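Local coordinates for Acarbose/maltose binding protein GacH (Streptomyces glaucescens, PDB 3K01) that binds acarbose and an acarbose homolog, and probably maltose-type sugars, as the solute receptor of an ABC transporter, at residues V324-Q327 with T328-L332; A348-E351 with M352-F355; A363-R366 with P367-A370; M383-L387 with S388-S392. All blocks are in the same frame, centred on the assembly; numbering follows the deposited sequence.

Contact 1: residues V324-Q327 with T328-L332; sequences VQQQ and TTEKL
Along helix 322-332, Gln326 and Glu330 form an i to i+4 side-chain pair beside the regular backbone bonds. Gln326 NE2 donates to Glu330 OE2 over 2.9 Å in a nearly straight bond. The acceptor lies close to the plane of the amide; the two flat groups stand 89° apart, and the N-H reaches OE2 from above the carboxylate plane. Glutamine and glutamate suit these places: both chains run extended beyond CG and are long enough to meet across one turn. Ser346 OG, on the neighbouring helix 345-348, also bonds to Glu330 OE2.

Farther round the helix, Val324 O takes two donors from one residue, Thr328 N at 2.9 Å and Thr328 OG1 at 2.8 Å. With OG1 beside its own backbone N (chi1 -60°), the hydroxyl turns back along the helix and meets the carbonyl from above its plane. Thr328 is buried against Tyr44 and Leu47 of helix 41-49. Lys331 lays its methylenes past Gln327 O, with CG 3.3 Å from that oxygen. The two faces are thus held differently: the buried threonine hydroxyl is satisfied by its own helix, while OE2 of the exposed glutamate is held by two partners.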
loop_
_atom_site.group_PDB
_atom_site.type_symbol
_atom_site.label_atom_id
_atom_site.label_comp_id
_atom_site.label_asym_id
_atom_site.label_seq_id
_atom_site.Cartn_x
_atom_site.Cartn_y
_atom_site.Cartn_z
ATOM N N VAL A 324 -4.390 -13.940 15.139
ATOM C CA VAL A 324 -3.111 -13.244 14.967
ATOM C C VAL A 324 -3.279 -11.825 14.388
ATOM O O VAL A 324 -2.619 -10.902 14.854
ATOM C CB VAL A 324 -2.104 -14.082 14.175
ATOM C CG1 VAL A 324 -0.839 -13.290 13.858
ATOM C CG2 VAL A 324 -1.740 -15.355 14.977
ATOM N N GLN A 325 -4.189 -11.642 13.439
ATOM C CA GLN A 325 -4.447 -10.310 12.886
ATOM C C GLN A 325 -4.960 -9.367 13.955
ATOM O O GLN A 325 -4.547 -8.186 14.003
ATOM C CB GLN A 325 -5.426 -10.404 11.714
ATOM C CG GLN A 325 -4.814 -11.136 10.509
ATOM C CD GLN A 325 -5.417 -10.748 9.183
ATOM O OE1 GLN A 325 -5.159 -11.411 8.158
ATOM N NE2 GLN A 325 -6.172 -9.691 9.155
ATOM N N GLN A 326 -5.816 -9.869 14.842
ATOM C CA GLN A 326 -6.315 -9.050 15.949
ATOM C C GLN A 326 -5.206 -8.644 16.883
ATOM O O GLN A 326 -5.089 -7.485 17.242
ATOM C CB GLN A 326 -7.383 -9.811 16.719
ATOM C CG GLN A 326 -7.881 -9.050 17.948
ATOM C CD GLN A 326 -8.864 -9.863 18.746
ATOM O OE1 GLN A 326 -9.561 -10.726 18.206
ATOM N NE2 GLN A 326 -8.935 -9.583 20.038
ATOM N N GLN A 327 -4.379 -9.594 17.296
ATOM C CA GLN A 327 -3.247 -9.253 18.166
ATOM C C GLN A 327 -2.312 -8.233 17.513
ATOM O O GLN A 327 -1.783 -7.349 18.186
ATOM C CB GLN A 327 -2.470 -10.503 18.514
ATOM C CG GLN A 327 -3.218 -11.507 19.366
ATOM C CD GLN A 327 -2.420 -12.766 19.552
ATOM O OE1 GLN A 327 -2.253 -13.565 18.617
ATOM N NE2 GLN A 327 -1.899 -12.953 20.755
ATOM N N THR A 328 -2.107 -8.349 16.198
ATOM C CA THR A 328 -1.238 -7.440 15.479
ATOM C C THR A 328 -1.800 -6.017 15.563
ATOM O O THR A 328 -1.046 -5.070 15.819
ATOM C CB THR A 328 -1.107 -7.881 14.034
ATOM O OG1 THR A 328 -0.553 -9.221 13.990
ATOM C CG2 THR A 328 -0.202 -6.967 13.294
ATOM N N THR A 329 -3.097 -5.846 15.344
ATOM C CA THR A 329 -3.672 -4.506 15.476
ATOM C C THR A 329 -3.550 -3.984 16.909
ATOM O O THR A 329 -3.168 -2.822 17.115
ATOM C CB THR A 329 -5.128 -4.474 15.007
ATOM O OG1 THR A 329 -5.176 -4.906 13.633
ATOM C CG2 THR A 329 -5.722 -3.070 15.144
ATOM N N GLU A 330 -3.873 -4.826 17.887
ATOM C CA GLU A 330 -3.871 -4.371 19.276
ATOM C C GLU A 330 -2.488 -3.920 19.692
ATOM O O GLU A 330 -2.347 -2.949 20.434
ATOM C CB GLU A 330 -4.382 -5.480 20.204
ATOM C CG GLU A 330 -5.872 -5.759 20.031
ATOM C CD GLU A 330 -6.320 -7.038 20.719
ATOM O OE1 GLU A 330 -5.451 -7.910 20.963
ATOM O OE2 GLU A 330 -7.541 -7.186 20.959
ATOM N N LYS A 331 -1.462 -4.608 19.228
ATOM C CA LYS A 331 -0.089 -4.329 19.647
ATOM C C LYS A 331 0.639 -3.329 18.761
ATOM O O LYS A 331 1.485 -2.572 19.251
ATOM C CB LYS A 331 0.727 -5.629 19.740
ATOM C CG LYS A 331 0.180 -6.624 20.764
ATOM C CD LYS A 331 0.848 -7.995 20.681
ATOM C CE LYS A 331 0.247 -8.979 21.672
ATOM N NZ LYS A 331 1.300 -9.932 22.143
ATOM N N LEU A 332 0.331 -3.319 17.462
ATOM C CA LEU A 332 1.113 -2.568 16.485
ATOM C C LEU A 332 0.302 -1.595 15.647
ATOM O O LEU A 332 0.883 -0.845 14.885
ATOM C CB LEU A 332 1.825 -3.540 15.532
ATOM C CG LEU A 332 2.757 -4.561 16.194
ATOM C CD1 LEU A 332 3.349 -5.464 15.122
ATOM C CD2 LEU A 332 3.867 -3.825 16.992
#

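Contact 2: residues A348-E351 with M352-F355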
loop_
_atom_site.group_PDB
_atom_site.type_symbol
_atom_site.label_atom_id
_atom_site.label_comp_id
_atom_site.label_asym_id
_atom_site.label_seq_id
_atom_site.Cartn_x
_atom_site.Cartn_y
_atom_site.Cartn_z
ATOM N N ALA A 348 -11.995 -2.094 16.204
ATOM C CA ALA A 348 -12.853 -1.021 15.729
ATOM C C ALA A 348 -12.514 0.315 16.354
ATOM O O ALA A 348 -12.689 1.358 15.706
ATOM C CB ALA A 348 -14.281 -1.361 16.030
ATOM N N ASP A 349 -12.052 0.322 17.602
ATOM C CA ASP A 349 -11.692 1.584 18.247
ATOM C C ASP A 349 -10.202 1.905 18.230
ATOM O O ASP A 349 -9.758 2.845 18.870
ATOM C CB ASP A 349 -12.306 1.711 19.651
ATOM C CG ASP A 349 -11.699 0.769 20.640
ATOM O OD1 ASP A 349 -10.682 0.115 20.349
ATOM O OD2 ASP A 349 -12.274 0.674 21.767
ATOM N N ASN A 350 -9.428 1.124 17.484
ATOM C CA ASN A 350 -8.000 1.403 17.342
ATOM C C ASN A 350 -7.792 2.718 16.583
ATOM O O ASN A 350 -8.463 2.967 15.587
ATOM C CB ASN A 350 -7.315 0.212 16.646
ATOM C CG ASN A 350 -5.868 0.471 16.348
ATOM O OD1 ASN A 350 -5.544 1.086 15.311
ATOM N ND2 ASN A 350 -4.987 0.062 17.241
ATOM N N GLU A 351 -6.850 3.542 17.037
ATOM C CA GLU A 351 -6.644 4.864 16.407
ATOM C C GLU A 351 -6.415 4.770 14.881
ATOM O O GLU A 351 -6.982 5.534 14.094
ATOM C CB GLU A 351 -5.471 5.617 17.071
ATOM C CG GLU A 351 -5.264 7.016 16.421
ATOM C CD GLU A 351 -4.206 7.934 17.047
ATOM O OE1 GLU A 351 -3.010 7.642 16.919
ATOM O OE2 GLU A 351 -4.592 8.999 17.605
ATOM N N MET A 352 -5.589 3.823 14.477
ATOM C CA MET A 352 -5.260 3.709 13.055
ATOM C C MET A 352 -6.422 3.163 12.224
ATOM O O MET A 352 -6.648 3.592 11.089
ATOM C CB MET A 352 -4.015 2.856 12.893
ATOM C CG MET A 352 -3.379 3.011 11.545
ATOM S SD MET A 352 -2.560 4.624 11.358
ATOM C CE MET A 352 -1.013 4.400 12.234
ATOM N N VAL A 353 -7.185 2.227 12.799
ATOM C CA VAL A 353 -8.360 1.699 12.136
ATOM C C VAL A 353 -9.386 2.825 11.961
ATOM O O VAL A 353 -9.997 2.981 10.905
ATOM C CB VAL A 353 -8.938 0.545 12.957
ATOM C CG1 VAL A 353 -10.287 0.164 12.435
ATOM C CG2 VAL A 353 -7.989 -0.632 12.912
ATOM N N LYS A 354 -9.537 3.641 12.998
ATOM C CA LYS A 354 -10.474 4.761 12.913
ATOM C C LYS A 354 -10.058 5.754 11.833
ATOM O O LYS A 354 -10.896 6.263 11.086
ATOM C CB LYS A 354 -10.602 5.475 14.256
ATOM C CG LYS A 354 -11.309 4.627 15.288
ATOM C CD LYS A 354 -11.448 5.334 16.650
ATOM C CE LYS A 354 -10.095 5.668 17.293
ATOM N NZ LYS A 354 -10.331 6.322 18.645
ATOM N N PHE A 355 -8.761 6.051 11.762
ATOM C CA PHE A 355 -8.274 6.968 10.731
ATOM C C PHE A 355 -8.409 6.409 9.327
ATOM O O PHE A 355 -8.770 7.165 8.418
ATOM C CB PHE A 355 -6.804 7.320 10.927
ATOM C CG PHE A 355 -6.510 8.368 11.974
ATOM C CD1 PHE A 355 -7.239 9.552 12.031
ATOM C CD2 PHE A 355 -5.427 8.206 12.831
ATOM C CE1 PHE A 355 -6.913 10.543 12.964
ATOM C CE2 PHE A 355 -5.108 9.207 13.789
ATOM C CZ PHE A 355 -5.848 10.358 13.821
#
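Asn350 is the N-cap of helix 351-360, and its OD1 turns to the N-H groups of Met352 and Val353 in the first turn. Val353 N gives the sounder bond, 3.2 Å to Asn350 OD1, in the carbonyl plane and on a lone pair; Met352 N lies 2.9 Å from the same OD1 but its bond is bent and weak. Asparagine suits the cap because its short side-chain amide can turn back to accept from these N-H groups. Lys354 N to Asn350 O, 2.9 Å, is the first i to i+4 backbone bond. The CB of Asn350 also packs on Val353 CG2.

On another side of the first turn, Glu351 and Phe355 run side by side, carboxylate and ring 35° apart, with Glu351 CG 3.4 Å from Phe355 CE2. Lys354 bends at its third torsion (chi3 -62°) and folds back over the loop that enters the helix. Its ammonium does not meet the Asp349 carboxylate; Lys354 CE instead comes 3.3 Å from Asp349 O.

In the next shell, Lys268 forms a salt bridge with Glu351 OE1, and Phe355 reaches on to Leu279 and Val281 of strand 279-283. The capping amide is itself fixed from just past helix 322-332, where Asn350 ND2 bonds to Ser333 OG.

Contact 3: residues A363-R366 with P367-A370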
loop_
_atom_site.group_PDB
_atom_site.type_symbol
_atom_site.label_atom_id
_atom_site.label_comp_id
_atom_site.label_asym_id
_atom_site.label_seq_id
_atom_site.Cartn_x
_atom_site.Cartn_y
_atom_site.Cartn_z
ATOM N N ALA A 363 -9.401 1.339 -1.667
ATOM C CA ALA A 363 -8.190 0.803 -2.277
ATOM C C ALA A 363 -8.469 0.186 -3.641
ATOM O O ALA A 363 -9.488 -0.483 -3.833
ATOM C CB ALA A 363 -7.541 -0.201 -1.346
ATOM N N VAL A 364 -7.523 0.391 -4.555
ATOM C CA VAL A 364 -7.610 -0.158 -5.905
ATOM C C VAL A 364 -6.456 -1.126 -6.058
ATOM O O VAL A 364 -5.331 -0.815 -5.701
ATOM C CB VAL A 364 -7.504 0.986 -6.971
ATOM C CG1 VAL A 364 -7.441 0.416 -8.403
ATOM C CG2 VAL A 364 -8.662 1.950 -6.834
ATOM N N GLU A 365 -6.746 -2.295 -6.627
ATOM C CA GLU A 365 -5.727 -3.296 -6.808
ATOM C C GLU A 365 -4.606 -2.815 -7.719
ATOM O O GLU A 365 -4.851 -2.062 -8.673
ATOM C CB GLU A 365 -6.342 -4.533 -7.452
ATOM C CG GLU A 365 -7.328 -5.293 -6.573
ATOM C CD GLU A 365 -7.974 -6.472 -7.287
ATOM O OE1 GLU A 365 -7.317 -7.073 -8.152
ATOM O OE2 GLU A 365 -9.145 -6.802 -6.964
ATOM N N ARG A 366 -3.401 -3.269 -7.444
ATOM C CA ARG A 366 -2.294 -3.147 -8.395
ATOM C C ARG A 366 -2.548 -4.102 -9.562
ATOM O O ARG A 366 -3.334 -5.038 -9.437
ATOM C CB ARG A 366 -0.989 -3.632 -7.757
ATOM C CG ARG A 366 -0.626 -3.009 -6.451
ATOM C CD ARG A 366 0.068 -1.668 -6.576
ATOM N NE ARG A 366 0.531 -1.308 -5.247
ATOM C CZ ARG A 366 1.773 -1.395 -4.773
ATOM N NH1 ARG A 366 2.824 -1.699 -5.540
ATOM N NH2 ARG A 366 1.977 -1.037 -3.514
ATOM N N PRO A 367 -1.830 -3.906 -10.687
ATOM C CA PRO A 367 -1.773 -4.994 -11.653
ATOM C C PRO A 367 -0.867 -6.081 -11.072
ATOM O O PRO A 367 0.287 -5.832 -10.728
ATOM C CB PRO A 367 -1.145 -4.343 -12.905
ATOM C CG PRO A 367 -0.428 -3.168 -12.399
ATOM C CD PRO A 367 -1.036 -2.727 -11.093
ATOM N N TRP A 368 -1.397 -7.301 -10.997
ATOM C CA TRP A 368 -0.696 -8.371 -10.302
ATOM C C TRP A 368 0.206 -9.129 -11.265
ATOM O O TRP A 368 0.013 -10.323 -11.538
ATOM C CB TRP A 368 -1.695 -9.296 -9.601
ATOM C CG TRP A 368 -2.621 -8.558 -8.689
ATOM C CD1 TRP A 368 -3.977 -8.503 -8.796
ATOM C CD2 TRP A 368 -2.262 -7.744 -7.552
ATOM N NE1 TRP A 368 -4.499 -7.715 -7.787
ATOM C CE2 TRP A 368 -3.478 -7.250 -7.011
ATOM C CE3 TRP A 368 -1.059 -7.403 -6.935
ATOM C CZ2 TRP A 368 -3.518 -6.411 -5.908
ATOM C CZ3 TRP A 368 -1.101 -6.582 -5.825
ATOM C CH2 TRP A 368 -2.341 -6.097 -5.320
ATOM N N ILE A 369 1.193 -8.409 -11.781
ATOM C CA ILE A 369 2.061 -8.917 -12.853
ATOM C C ILE A 369 3.518 -8.813 -12.422
ATOM O O ILE A 369 3.858 -8.048 -11.507
ATOM C CB ILE A 369 1.812 -8.191 -14.200
ATOM C CG1 ILE A 369 2.173 -6.701 -14.105
ATOM C CG2 ILE A 369 0.362 -8.367 -14.646
ATOM C CD1 ILE A 369 2.084 -5.980 -15.459
ATOM N N ALA A 370 4.382 -9.571 -13.089
ATOM C CA ALA A 370 5.800 -9.630 -12.773
ATOM C C ALA A 370 6.416 -8.230 -12.754
ATOM O O ALA A 370 7.248 -7.900 -11.902
ATOM C CB ALA A 370 6.507 -10.509 -13.808
#
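Trp368 packs its indole on Arg366, two residues back, where the chain leaves strand 363-364 and makes an inverse gamma turn centred on Trp368. The indole folds back across the Arg366 carbonyl, whose O lies over one face, toward the rim, 3.3 Å from Trp368 CE2. On the same face Arg366 CB makes a CH-pi contact with the six-membered ring, 3.8 Å from its centroid and 21° off the normal, and Arg366 CG comes within 3.7 Å of Trp368 CZ3. Tryptophan suits this buried place by offering a broad face to the methylenes as well as an edge N-H. Its CG is set beside the backbone N (chi1 -54°), which carries the ring back toward residues 365 and 366.

Against this close-packed face stands the looser rim, where the partly exposed Glu365 meets the indole at its edge. The arginine head leads away from the ring: Arg366 NE bonds to Gln295 O on strand 293-302, and NH2 makes a long, weak ion pair with Glu91. At the indole edge one hydrogen bond, 2.9 Å from Trp368 NE1 to Glu365 OE1, runs near the ring plane but meets the carboxylate from above its own.

Contact 4: residues M383-L387 with S388-S392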
loop_
_atom_site.group_PDB
_atom_site.type_symbol
_atom_site.label_atom_id
_atom_site.label_comp_id
_atom_site.label_asym_id
_atom_site.label_seq_id
_atom_site.Cartn_x
_atom_site.Cartn_y
_atom_site.Cartn_z
ATOM N N MET A 383 5.420 12.432 -14.518
ATOM C CA MET A 383 4.756 13.361 -13.606
ATOM C C MET A 383 5.684 14.525 -13.248
ATOM O O MET A 383 5.216 15.669 -13.159
ATOM C CB MET A 383 4.243 12.666 -12.346
ATOM C CG MET A 383 3.798 13.675 -11.235
ATOM S SD MET A 383 3.120 12.870 -9.770
ATOM C CE MET A 383 4.370 11.529 -9.866
ATOM N N ALA A 384 6.966 14.253 -13.036
ATOM C CA ALA A 384 7.915 15.321 -12.756
ATOM C C ALA A 384 7.970 16.307 -13.908
ATOM O O ALA A 384 7.968 17.530 -13.697
ATOM C CB ALA A 384 9.295 14.746 -12.475
ATOM N N ASN A 385 7.998 15.794 -15.128
ATOM C CA ASN A 385 8.131 16.651 -16.286
ATOM C C ASN A 385 6.861 17.441 -16.570
ATOM O O ASN A 385 6.937 18.527 -17.139
ATOM C CB ASN A 385 8.625 15.837 -17.483
ATOM C CG ASN A 385 10.056 15.347 -17.292
ATOM O OD1 ASN A 385 10.746 15.687 -16.311
ATOM N ND2 ASN A 385 10.500 14.523 -18.222
ATOM N N VAL A 386 5.696 16.892 -16.200
ATOM C CA VAL A 386 4.456 17.651 -16.286
ATOM C C VAL A 386 4.498 18.784 -15.251
ATOM O O VAL A 386 4.187 19.940 -15.567
ATOM C CB VAL A 386 3.231 16.743 -16.039
ATOM C CG1 VAL A 386 1.962 17.555 -15.744
ATOM C CG2 VAL A 386 3.027 15.829 -17.242
ATOM N N LEU A 387 4.863 18.471 -14.008
ATOM C CA LEU A 387 4.812 19.477 -12.939
ATOM C C LEU A 387 5.805 20.604 -13.171
ATOM O O LEU A 387 5.509 21.750 -12.823
ATOM C CB LEU A 387 4.999 18.832 -11.570
ATOM C CG LEU A 387 3.811 17.981 -11.124
ATOM C CD1 LEU A 387 4.215 17.189 -9.870
ATOM C CD2 LEU A 387 2.559 18.823 -10.868
ATOM N N SER A 388 6.950 20.323 -13.779
ATOM C CA SER A 388 7.908 21.391 -14.084
ATOM C C SER A 388 7.527 22.201 -15.319
ATOM O O SER A 388 8.174 23.221 -15.605
ATOM C CB SER A 388 9.286 20.802 -14.297
ATOM O OG SER A 388 9.278 20.033 -15.505
ATOM N N GLY A 389 6.538 21.740 -16.089
ATOM C CA GLY A 389 6.059 22.495 -17.263
ATOM C C GLY A 389 6.689 22.070 -18.568
ATOM O O GLY A 389 6.330 22.601 -19.629
ATOM N N GLU A 390 7.599 21.110 -18.520
ATOM C CA GLU A 390 8.320 20.666 -19.709
ATOM C C GLU A 390 7.451 19.874 -20.670
ATOM O O GLU A 390 7.601 19.984 -21.879
ATOM C CB GLU A 390 9.495 19.803 -19.279
ATOM C CG GLU A 390 10.457 20.573 -18.395
ATOM C CD GLU A 390 11.366 19.669 -17.624
ATOM O OE1 GLU A 390 11.300 18.442 -17.873
ATOM O OE2 GLU A 390 12.128 20.195 -16.763
ATOM N N THR A 391 6.527 19.093 -20.124
ATOM C CA THR A 391 5.799 18.099 -20.911
ATOM C C THR A 391 4.309 18.275 -20.677
ATOM O O THR A 391 3.859 18.380 -19.525
ATOM C CB THR A 391 6.243 16.696 -20.482
ATOM O OG1 THR A 391 7.649 16.603 -20.686
ATOM C CG2 THR A 391 5.507 15.603 -21.244
ATOM N N SER A 392 3.523 18.275 -21.756
ATOM C CA SER A 392 2.074 18.356 -21.643
ATOM C C SER A 392 1.495 17.033 -21.145
ATOM O O SER A 392 2.092 15.977 -21.342
ATOM C CB SER A 392 1.468 18.690 -23.006
ATOM O OG SER A 392 1.650 17.608 -23.918
HETATM O O HOH W 1 11.014 18.109 -15.012
HETATM O O HOH W 2 8.644 14.029 -20.456
HETATM O O HOH W 3 2.938 20.475 -17.923
#
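Asn385 O, in the last turn of helix 376-387, is approached by several donors of the chain that curls past it. Thr391 N makes the better-angled bond, 3.1 Å to Asn385 O, from above the carbonyl plane. Glu390 N adds a weak, bent one, which with Gly389 N to Val386 O at 3.0 Å makes the two bonds back into the last turn of a Schellman motif. Gly389 has a positive phi of 95°, a shape that suits a residue with no CB to press on the carbonyl O before it.

Ser388 OG sits between its backbone N and carbonyl carbon (chi1 68°), and from there shares water 1 with Asn385: the water is 2.6 Å from Ser388 OG and donates to Asn385 OD1. The other end of that amide, Asn385 ND2, donates to water 2 over 2.9 Å, and water 2 is also bonded to Thr391 OG1. Asparagine suits this place because its two ends serve two waters of opposite demand. Water 3 donates to both Val386 O and Thr391 O, and Val386 CA makes a CA-H...O contact of 3.4 Å with Thr391 O.

The side chain of Val386 is buried against Tyr222 of helix 216-230 and Ala396 of helix 393-407, and Lys226 NZ of the former bonds to Leu387 O. Asn385 OD1 and Glu390 OE1 stand 3.2 Å apart as two acceptors with no bond between them. The helix end is therefore satisfied partly by the returning backbone and partly by water, as befits a turn at the surface.

In the fold
None of the four contacts is wholly core. Contacts 1 and 3 are partly buried, contact 3 nearest the centre of the chain, while contacts 2 and 4 lie at the surface. Contacts 1 and 2 touch, Thr329 CG2 packing on Val353 CG2, so that helix 322-332 meets the start of helix 351-360. Contact 4 lies across the chain's centre from contact 1, about 43 Å away between centres. Their chemistry follows their place: a side-chain pair along a helix in contact 1, an asparagine cap at a helix start in contact 2, aromatic packing where the chain leaves the sheet in contact 3, and a water-bridged helix end in contact 4.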